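Putative transcriptional regulator (Streptomyces coelicolor A3, PDB 2PQQ) probably regulates transcription as a cAMP-responsive, DNA-binding protein of the CRP family, represented here by its N-terminal cyclic nucleotide-binding domain. Local coordinates at residues Ser27-Thr32 against Gly46-Val51; Val52-Val57 against Glu100-Ala105; Leu59-Pro64 against Pro90-Gly95. All blocks are in the same frame, centred on the assembly; numbering follows the deposited sequence.

Contact 1 of 3, residues Ser27-Thr32 against Gly46-Val51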
loop_
_atom_site.group_PDB
_atom_site.type_symbol
_atom_site.label_atom_id
_atom_site.label_comp_id
_atom_site.label_asym_id
_atom_site.label_seq_id
_atom_site.Cartn_x
_atom_site.Cartn_y
_atom_site.Cartn_z
ATOM N N SER A 27 30.435 13.997 -6.573
ATOM C CA SER A 27 30.017 13.048 -7.626
ATOM C C SER A 27 28.916 13.572 -8.514
ATOM O O SER A 27 28.719 13.066 -9.619
ATOM C CB SER A 27 29.575 11.743 -6.989
ATOM O OG SER A 27 30.714 11.093 -6.473
HETATM N N MSE A 28 28.207 14.605 -8.046
HETATM C CA MSE A 28 27.018 15.089 -8.749
HETATM C C MSE A 28 27.330 16.124 -9.829
HETATM O O MSE A 28 28.379 16.779 -9.799
HETATM C CB MSE A 28 25.984 15.648 -7.760
HETATM C CG MSE A 28 25.413 14.570 -6.837
HETATM SE SE MSE A 28 24.323 15.304 -5.390
HETATM C CE MSE A 28 22.595 14.664 -6.058
ATOM N N SER A 29 26.417 16.252 -10.787
ATOM C CA SER A 29 26.529 17.297 -11.797
ATOM C C SER A 29 25.436 18.352 -11.677
ATOM O O SER A 29 24.299 18.053 -11.259
ATOM C CB SER A 29 26.611 16.704 -13.206
ATOM O OG SER A 29 25.863 15.512 -13.297
ATOM N N GLU A 30 25.804 19.593 -11.991
ATOM C CA GLU A 30 24.902 20.733 -11.927
ATOM C C GLU A 30 24.047 20.746 -13.185
ATOM O O GLU A 30 24.548 20.511 -14.278
ATOM C CB GLU A 30 25.705 22.037 -11.878
ATOM C CG GLU A 30 25.765 22.709 -10.518
ATOM C CD GLU A 30 24.546 23.588 -10.274
ATOM O OE1 GLU A 30 23.470 23.028 -9.931
ATOM O OE2 GLU A 30 24.670 24.835 -10.431
ATOM N N VAL A 31 22.753 20.986 -13.014
ATOM C CA VAL A 31 21.826 21.170 -14.128
ATOM C C VAL A 31 21.082 22.506 -13.874
ATOM O O VAL A 31 20.724 22.803 -12.739
ATOM C CB VAL A 31 20.839 19.955 -14.242
ATOM C CG1 VAL A 31 19.830 20.176 -15.341
ATOM C CG2 VAL A 31 21.599 18.650 -14.501
ATOM N N THR A 32 20.890 23.325 -14.905
ATOM C CA THR A 32 20.072 24.530 -14.748
ATOM C C THR A 32 19.059 24.629 -15.886
ATOM O O THR A 32 19.386 24.436 -17.054
ATOM C CB THR A 32 20.936 25.839 -14.555
ATOM O OG1 THR A 32 20.155 27.022 -14.820
ATOM C CG2 THR A 32 22.140 25.820 -15.467
ATOM N N GLY A 46 15.390 6.767 -18.040
ATOM C CA GLY A 46 15.765 7.513 -16.828
ATOM C C GLY A 46 16.718 6.727 -15.950
ATOM O O GLY A 46 16.488 5.552 -15.668
ATOM N N ASP A 47 17.824 7.345 -15.568
ATOM C CA ASP A 47 18.836 6.643 -14.755
ATOM C C ASP A 47 19.545 7.617 -13.831
ATOM O O ASP A 47 20.670 7.357 -13.395
ATOM C CB ASP A 47 19.839 5.843 -15.640
ATOM C CG ASP A 47 20.924 6.727 -16.299
ATOM O OD1 ASP A 47 20.637 7.890 -16.666
ATOM O OD2 ASP A 47 22.085 6.247 -16.446
ATOM N N ARG A 48 18.868 8.733 -13.537
ATOM C CA ARG A 48 19.406 9.802 -12.699
ATOM C C ARG A 48 18.414 10.174 -11.634
ATOM O O ARG A 48 17.218 10.228 -11.897
ATOM C CB ARG A 48 19.627 11.091 -13.513
ATOM C CG ARG A 48 20.799 11.123 -14.415
ATOM C CD ARG A 48 20.764 12.421 -15.200
ATOM N NE ARG A 48 22.050 13.121 -15.158
ATOM C CZ ARG A 48 22.263 14.347 -15.651
ATOM N NH1 ARG A 48 21.275 15.029 -16.231
ATOM N NH2 ARG A 48 23.465 14.899 -15.554
ATOM N N LEU A 49 18.922 10.489 -10.476
ATOM C CA LEU A 49 18.237 11.140 -9.399
ATOM C C LEU A 49 18.605 12.602 -9.406
ATOM O O LEU A 49 19.682 12.914 -9.779
ATOM C CB LEU A 49 18.744 10.502 -8.134
ATOM C CG LEU A 49 18.739 11.102 -6.763
ATOM C CD1 LEU A 49 18.949 10.025 -5.784
ATOM C CD2 LEU A 49 19.751 12.127 -6.625
ATOM N N TYR A 50 17.696 13.482 -9.018
ATOM C CA TYR A 50 18.008 14.911 -8.915
ATOM C C TYR A 50 17.631 15.387 -7.521
ATOM O O TYR A 50 16.685 14.874 -6.921
ATOM C CB TYR A 50 17.224 15.754 -9.941
ATOM C CG TYR A 50 17.414 15.399 -11.401
ATOM C CD1 TYR A 50 18.319 16.105 -12.206
ATOM C CD2 TYR A 50 16.664 14.372 -11.992
ATOM C CE1 TYR A 50 18.507 15.747 -13.571
ATOM C CE2 TYR A 50 16.825 14.030 -13.351
ATOM C CZ TYR A 50 17.752 14.707 -14.121
ATOM O OH TYR A 50 17.864 14.382 -15.467
ATOM N N VAL A 51 18.310 16.384 -7.014
ATOM C CA VAL A 51 17.878 17.116 -5.843
ATOM C C VAL A 51 17.716 18.526 -6.327
ATOM O O VAL A 51 18.607 19.058 -6.898
ATOM C CB VAL A 51 18.928 17.050 -4.729
ATOM C CG1 VAL A 51 18.587 17.957 -3.627
ATOM C CG2 VAL A 51 19.089 15.647 -4.217
#

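Contact 2 of 3, residues Val52-Val57 against Glu100-Ala105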
loop_
_atom_site.group_PDB
_atom_site.type_symbol
_atom_site.label_atom_id
_atom_site.label_comp_id
_atom_site.label_asym_id
_atom_site.label_seq_id
_atom_site.Cartn_x
_atom_site.Cartn_y
_atom_site.Cartn_z
ATOM N N VAL A 52 16.517 19.065 -6.220
ATOM C CA VAL A 52 16.307 20.450 -6.634
ATOM C C VAL A 52 17.003 21.355 -5.608
ATOM O O VAL A 52 16.763 21.219 -4.401
ATOM C CB VAL A 52 14.778 20.819 -6.709
ATOM C CG1 VAL A 52 14.586 22.313 -6.927
ATOM C CG2 VAL A 52 14.101 20.056 -7.808
ATOM N N THR A 53 17.822 22.298 -6.067
ATOM C CA THR A 53 18.447 23.238 -5.127
ATOM C C THR A 53 17.844 24.662 -5.168
ATOM O O THR A 53 18.006 25.444 -4.222
ATOM C CB THR A 53 19.983 23.264 -5.270
ATOM O OG1 THR A 53 20.335 23.820 -6.536
ATOM C CG2 THR A 53 20.554 21.834 -5.198
ATOM N N GLU A 54 17.156 24.990 -6.254
ATOM C CA GLU A 54 16.356 26.225 -6.325
ATOM C C GLU A 54 15.354 26.143 -7.463
ATOM O O GLU A 54 15.588 25.449 -8.464
ATOM C CB GLU A 54 17.226 27.484 -6.470
ATOM C CG GLU A 54 18.146 27.532 -7.682
ATOM C CD GLU A 54 19.061 28.765 -7.672
ATOM O OE1 GLU A 54 19.959 28.859 -6.794
ATOM O OE2 GLU A 54 18.890 29.639 -8.550
ATOM N N GLY A 55 14.241 26.844 -7.288
ATOM C CA GLY A 55 13.163 26.859 -8.264
ATOM C C GLY A 55 12.182 25.731 -8.016
ATOM O O GLY A 55 12.307 24.980 -7.047
ATOM N N LYS A 56 11.203 25.618 -8.909
ATOM C CA LYS A 56 10.156 24.615 -8.815
ATOM C C LYS A 56 10.032 23.848 -10.123
ATOM O O LYS A 56 10.032 24.447 -11.205
ATOM C CB LYS A 56 8.821 25.301 -8.497
ATOM C CG LYS A 56 8.846 26.047 -7.167
ATOM C CD LYS A 56 7.552 26.813 -6.886
ATOM C CE LYS A 56 7.599 27.386 -5.479
ATOM N NZ LYS A 56 8.425 26.502 -4.580
ATOM N N VAL A 57 9.919 22.526 -9.998
ATOM C CA VAL A 57 9.654 21.623 -11.102
ATOM C C VAL A 57 8.275 20.971 -10.904
ATOM O O VAL A 57 8.034 20.303 -9.898
ATOM C CB VAL A 57 10.729 20.508 -11.191
ATOM C CG1 VAL A 57 10.419 19.560 -12.313
ATOM C CG2 VAL A 57 12.114 21.114 -11.389
ATOM N N GLU A 100 13.144 29.554 -13.079
ATOM C CA GLU A 100 14.555 29.224 -13.142
ATOM C C GLU A 100 14.776 28.110 -12.125
ATOM O O GLU A 100 14.379 28.235 -10.968
ATOM C CB GLU A 100 15.416 30.431 -12.773
ATOM C CG GLU A 100 16.910 30.163 -12.899
ATOM C CD GLU A 100 17.685 30.559 -11.664
ATOM O OE1 GLU A 100 17.923 31.775 -11.449
ATOM O OE2 GLU A 100 18.077 29.642 -10.911
ATOM N N VAL A 101 15.372 27.009 -12.564
ATOM C CA VAL A 101 15.639 25.888 -11.672
ATOM C C VAL A 101 17.115 25.483 -11.736
ATOM O O VAL A 101 17.724 25.480 -12.805
ATOM C CB VAL A 101 14.769 24.638 -12.014
ATOM C CG1 VAL A 101 14.998 23.511 -11.003
ATOM C CG2 VAL A 101 13.269 25.003 -12.061
ATOM N N LYS A 102 17.671 25.143 -10.581
ATOM C CA LYS A 102 18.967 24.482 -10.514
ATOM C C LYS A 102 18.785 23.185 -9.747
ATOM O O LYS A 102 17.980 23.114 -8.794
ATOM C CB LYS A 102 20.007 25.373 -9.839
ATOM C CG LYS A 102 20.450 26.558 -10.685
ATOM C CD LYS A 102 21.472 27.432 -9.951
ATOM C CE LYS A 102 21.602 28.819 -10.573
ATOM N NZ LYS A 102 22.100 28.782 -11.993
ATOM N N LEU A 103 19.499 22.155 -10.204
ATOM C CA LEU A 103 19.435 20.819 -9.625
ATOM C C LEU A 103 20.836 20.209 -9.565
ATOM O O LEU A 103 21.729 20.610 -10.317
ATOM C CB LEU A 103 18.556 19.874 -10.465
ATOM C CG LEU A 103 17.221 20.328 -11.071
ATOM C CD1 LEU A 103 17.425 20.677 -12.521
ATOM C CD2 LEU A 103 16.208 19.223 -10.959
ATOM N N LEU A 104 21.003 19.233 -8.681
ATOM C CA LEU A 104 22.203 18.401 -8.680
ATOM C C LEU A 104 21.758 17.002 -9.081
ATOM O O LEU A 104 20.773 16.513 -8.549
ATOM C CB LEU A 104 22.811 18.385 -7.280
ATOM C CG LEU A 104 23.506 19.705 -6.924
ATOM C CD1 LEU A 104 23.936 19.713 -5.449
ATOM C CD2 LEU A 104 24.696 19.953 -7.852
ATOM N N ALA A 105 22.463 16.372 -10.004
ATOM C CA ALA A 105 22.046 15.066 -10.524
ATOM C C ALA A 105 23.056 13.985 -10.181
ATOM O O ALA A 105 24.265 14.218 -10.258
ATOM C CB ALA A 105 21.879 15.155 -12.037
#

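Contact 3 of 3, residues Leu59-Pro64 against Pro90-Gly95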
loop_
_atom_site.group_PDB
_atom_site.type_symbol
_atom_site.label_atom_id
_atom_site.label_comp_id
_atom_site.label_asym_id
_atom_site.label_seq_id
_atom_site.Cartn_x
_atom_site.Cartn_y
_atom_site.Cartn_z
ATOM N N LEU A 59 5.831 18.051 -11.888
ATOM C CA LEU A 59 5.780 16.736 -12.514
ATOM C C LEU A 59 4.356 16.473 -13.022
ATOM O O LEU A 59 3.392 16.776 -12.317
ATOM C CB LEU A 59 6.237 15.644 -11.537
ATOM C CG LEU A 59 7.715 15.610 -11.119
ATOM C CD1 LEU A 59 7.920 14.624 -9.997
ATOM C CD2 LEU A 59 8.590 15.235 -12.296
ATOM N N HIS A 60 4.230 15.983 -14.263
ATOM C CA HIS A 60 2.907 15.702 -14.870
ATOM C C HIS A 60 2.907 14.495 -15.834
ATOM O O HIS A 60 3.945 14.117 -16.387
ATOM C CB HIS A 60 2.303 16.948 -15.541
ATOM C CG HIS A 60 3.234 17.635 -16.490
ATOM N ND1 HIS A 60 3.225 17.397 -17.848
ATOM C CD2 HIS A 60 4.229 18.528 -16.272
ATOM C CE1 HIS A 60 4.160 18.126 -18.428
ATOM N NE2 HIS A 60 4.794 18.810 -17.492
ATOM N N ARG A 61 1.716 13.929 -16.045
ATOM C CA ARG A 61 1.528 12.675 -16.771
ATOM C C ARG A 61 0.341 12.821 -17.737
ATOM O O ARG A 61 -0.639 13.513 -17.430
ATOM C CB ARG A 61 1.299 11.546 -15.757
ATOM C CG ARG A 61 1.196 10.133 -16.324
ATOM C CD ARG A 61 1.239 9.085 -15.199
ATOM N NE ARG A 61 2.481 9.156 -14.426
ATOM C CZ ARG A 61 2.595 8.850 -13.133
ATOM N NH1 ARG A 61 1.538 8.449 -12.441
ATOM N NH2 ARG A 61 3.771 8.964 -12.528
ATOM N N THR A 62 0.439 12.194 -18.909
ATOM C CA THR A 62 -0.556 12.383 -19.952
ATOM C C THR A 62 -1.808 11.563 -19.670
ATOM O O THR A 62 -1.739 10.341 -19.530
ATOM C CB THR A 62 -0.002 12.039 -21.348
ATOM O OG1 THR A 62 1.253 12.701 -21.542
ATOM C CG2 THR A 62 -0.989 12.469 -22.453
ATOM N N SER A 63 -2.947 12.254 -19.598
ATOM C CA SER A 63 -4.244 11.637 -19.311
ATOM C C SER A 63 -4.730 10.748 -20.455
ATOM O O SER A 63 -4.383 10.997 -21.615
ATOM C CB SER A 63 -5.289 12.724 -19.029
ATOM O OG SER A 63 -4.989 13.401 -17.823
ATOM N N PRO A 64 -5.534 9.706 -20.133
ATOM C CA PRO A 64 -6.284 8.926 -21.130
ATOM C C PRO A 64 -7.047 9.781 -22.143
ATOM O O PRO A 64 -7.528 9.259 -23.150
ATOM C CB PRO A 64 -7.264 8.127 -20.270
ATOM C CG PRO A 64 -6.509 7.896 -19.003
ATOM C CD PRO A 64 -5.732 9.166 -18.770
ATOM N N PRO A 90 12.045 3.579 -17.762
ATOM C CA PRO A 90 11.469 4.779 -18.388
ATOM C C PRO A 90 10.807 5.736 -17.383
ATOM O O PRO A 90 10.201 5.284 -16.407
ATOM C CB PRO A 90 10.463 4.218 -19.404
ATOM C CG PRO A 90 10.218 2.803 -19.022
ATOM C CD PRO A 90 11.406 2.323 -18.202
ATOM N N ARG A 91 10.949 7.041 -17.610
ATOM C CA ARG A 91 10.257 8.040 -16.782
ATOM C C ARG A 91 8.735 7.878 -16.845
ATOM O O ARG A 91 8.158 7.635 -17.920
ATOM C CB ARG A 91 10.641 9.465 -17.177
ATOM C CG ARG A 91 12.108 9.763 -17.074
ATOM C CD ARG A 91 12.599 9.712 -15.633
ATOM N NE ARG A 91 13.956 10.258 -15.531
ATOM C CZ ARG A 91 14.733 10.152 -14.455
ATOM N NH1 ARG A 91 14.310 9.505 -13.380
ATOM N NH2 ARG A 91 15.949 10.675 -14.471
ATOM N N THR A 92 8.103 8.008 -15.689
ATOM C CA THR A 92 6.651 7.842 -15.559
ATOM C C THR A 92 5.964 9.212 -15.585
ATOM O O THR A 92 4.741 9.298 -15.656
ATOM C CB THR A 92 6.295 7.108 -14.248
ATOM O OG1 THR A 92 6.933 7.771 -13.155
ATOM C CG2 THR A 92 6.778 5.671 -14.272
ATOM N N ALA A 93 6.764 10.273 -15.561
ATOM C CA ALA A 93 6.253 11.638 -15.650
ATOM C C ALA A 93 7.150 12.586 -16.468
ATOM O O ALA A 93 8.326 12.300 -16.702
ATOM C CB ALA A 93 6.037 12.202 -14.250
ATOM N N THR A 94 6.569 13.710 -16.907
ATOM C CA THR A 94 7.327 14.819 -17.477
ATOM C C THR A 94 7.584 15.853 -16.378
ATOM O O THR A 94 6.711 16.138 -15.579
ATOM C CB THR A 94 6.568 15.459 -18.667
ATOM O OG1 THR A 94 6.432 14.478 -19.700
ATOM C CG2 THR A 94 7.331 16.667 -19.231
ATOM N N GLY A 95 8.805 16.374 -16.324
ATOM C CA GLY A 95 9.159 17.384 -15.359
ATOM C C GLY A 95 9.377 18.657 -16.130
ATOM O O GLY A 95 10.186 18.692 -17.047
#

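Contact 1 of 3, residues Ser27-Thr32 against Gly46-Val51
V31 and M28 reach toward strand 48-51 with two different side-chain rows of that strand as their targets. The strands are not neighbours: their short axes stay 9.2 Å apart and cross at 69°, and strand 101-107 runs between them, so the contact is made by side chains alone. M28, present as selenomethionine, has an extended start and then a bend at its third torsion (chi3 110°), which swings CE between two branched residues. M28 CE lies 3.9 Å from L49 CD2, the two side chains running obliquely, and 4.1 Å from V51 CG2, which it meets at about a right angle. A long, flexible apolar chain suits this span, and L7 lies against it as well.

The other row holds R48 and Y50. V31 CG2 comes to the edge of the Y50 ring, 4.3 Å from CE1, and it also packs 4.0 Å from R48 NH1, the V31 and R48 side chains approaching from opposite directions. R48 NH2 gives S29 OG a weak, strongly bent hydrogen bond of 3.3 Å (123° at the hydrogen). Between them, A105 of the intervening strand touches both R48 and Y50, and its small methyl leaves these longer side chains room to pass. Such bridging of two strands across a shared neighbour is in keeping with the curled antiparallel sheet of the cyclic nucleotide-binding beta-roll.

Contact 2 of 3, residues Val52-Val57 against Glu100-Ala105
A classic beta bulge sets two residues, T53 and E54, opposite the single residue K102 where strand 45-54 pairs antiparallel with strand 101-107 in the beta-roll. V52 and L103, just before it, form a non-hydrogen-bonded pair; K102 is the hydrogen-bonded partner of E54, the second bulge residue. The extra residue brings two amides to one acceptor. K102 O takes T53 N at 2.9 Å (157° at the hydrogen) and the longer, equally straight bond from E54 N at 3.3 Å, both donors lying on the same face of its carbonyl plane. T53 OG1, placed between the backbone N and the carbonyl carbon by chi1 67°, adds a weak bond to the same oxygen. In return, K102 N is satisfied by E54 O at 3.0 Å.

Threonine suits the bulge because its two branches do different work: the hydroxyl turns to K102 O, while CG2 packs on L104. The buried face is apolar, with V52 CG2 against L103 CD2 and V57 CG2 at 3.8 Å from V101 CG1. On the more exposed face the extended E54 side chain runs beside the K102 methylenes, pointing the same way. Its carboxylate and that of E100 are nearly coplanar, E54 OE2 lying 2.5 Å from E100 OE2. K102 NZ, not in contact with E54 OE2, may help to offset negative charge there. Just beyond, K56 N is bonded to T99 OG1. G55 has a positive phi (88°), where a beta carbon would press on the carbonyl O of E54 and also collide with E100 O and V101 CA. Glycine avoids both, and G55 CA makes a CA-H...O contact of 3.3 Å with E100 O.

Contact 3 of 3, residues Leu59-Pro64 against Pro90-Gly95
T92 and A93, in the stretch that probably corresponds to the end of the family's phosphate-binding cassette, lead into strand 94-97, which pairs with strand 57-62 in the four-stranded antiparallel sheet of the beta-roll. H60 and T94 form a hydrogen-bonded pair: H60 N reaches T94 O at 2.8 Å, and T94 N reaches H60 O at 2.7 Å. At the next position L59 CD2 packs 3.8 Å from G95 CA, where a glycine leaves room for the leucine branch.

Beside the backbone ladder, T94 CB sits over a face of the H60 ring, 4.0 Å from its centroid, in a CH-pi contact. T94 O lies over the same face, toward the rim. Threonine suits this place: its methyl lies against H60 while its hydroxyl OG1 is bonded to E42 N. The H60 ring is held at both nitrogens, ND1 by E68 OE2 and NE2 by T96 OG1, which fixes its rotation.

R61 begins with CG anti to the backbone N (chi1 -175°) and then bends at chi3, which carries its guanidinium beside T92. R61 NE gives T92 O a hydrogen bond of 2.6 Å, the oxygen lying near the guanidinium plane, and R61 NH2 adds a weak one. G148 of the second subunit packs on T92 and A93. Together the backbone pair and the arginine bond tie the end of this stretch to strand 57-62, with the H60 ring fixed against T94.

Overall arrangement
From the N terminus, helix 18-27 leads into strand 29-33, and contact 1 closes the first loop, which includes strand 38-40, when strand 45-54 comes back toward it. The same strand then opens contact 2, which closes a much longer excursion. Contact 3 lies within that excursion, joining strand 57-62 to strand 94-97 before the chain returns as strand 101-107; contact 1 precedes both in series. Contacts 1 and 2 share the five-stranded sheet, strand 101-107 pairing with both 29-33 and 45-54, whereas contact 3 belongs to the four-stranded sheet. V57 packs on G95 there, joining contacts 2 and 3; R91, before strand 94-97, is hydrogen-bonded to R48 O of the other sheet, joining contacts 3 and 1.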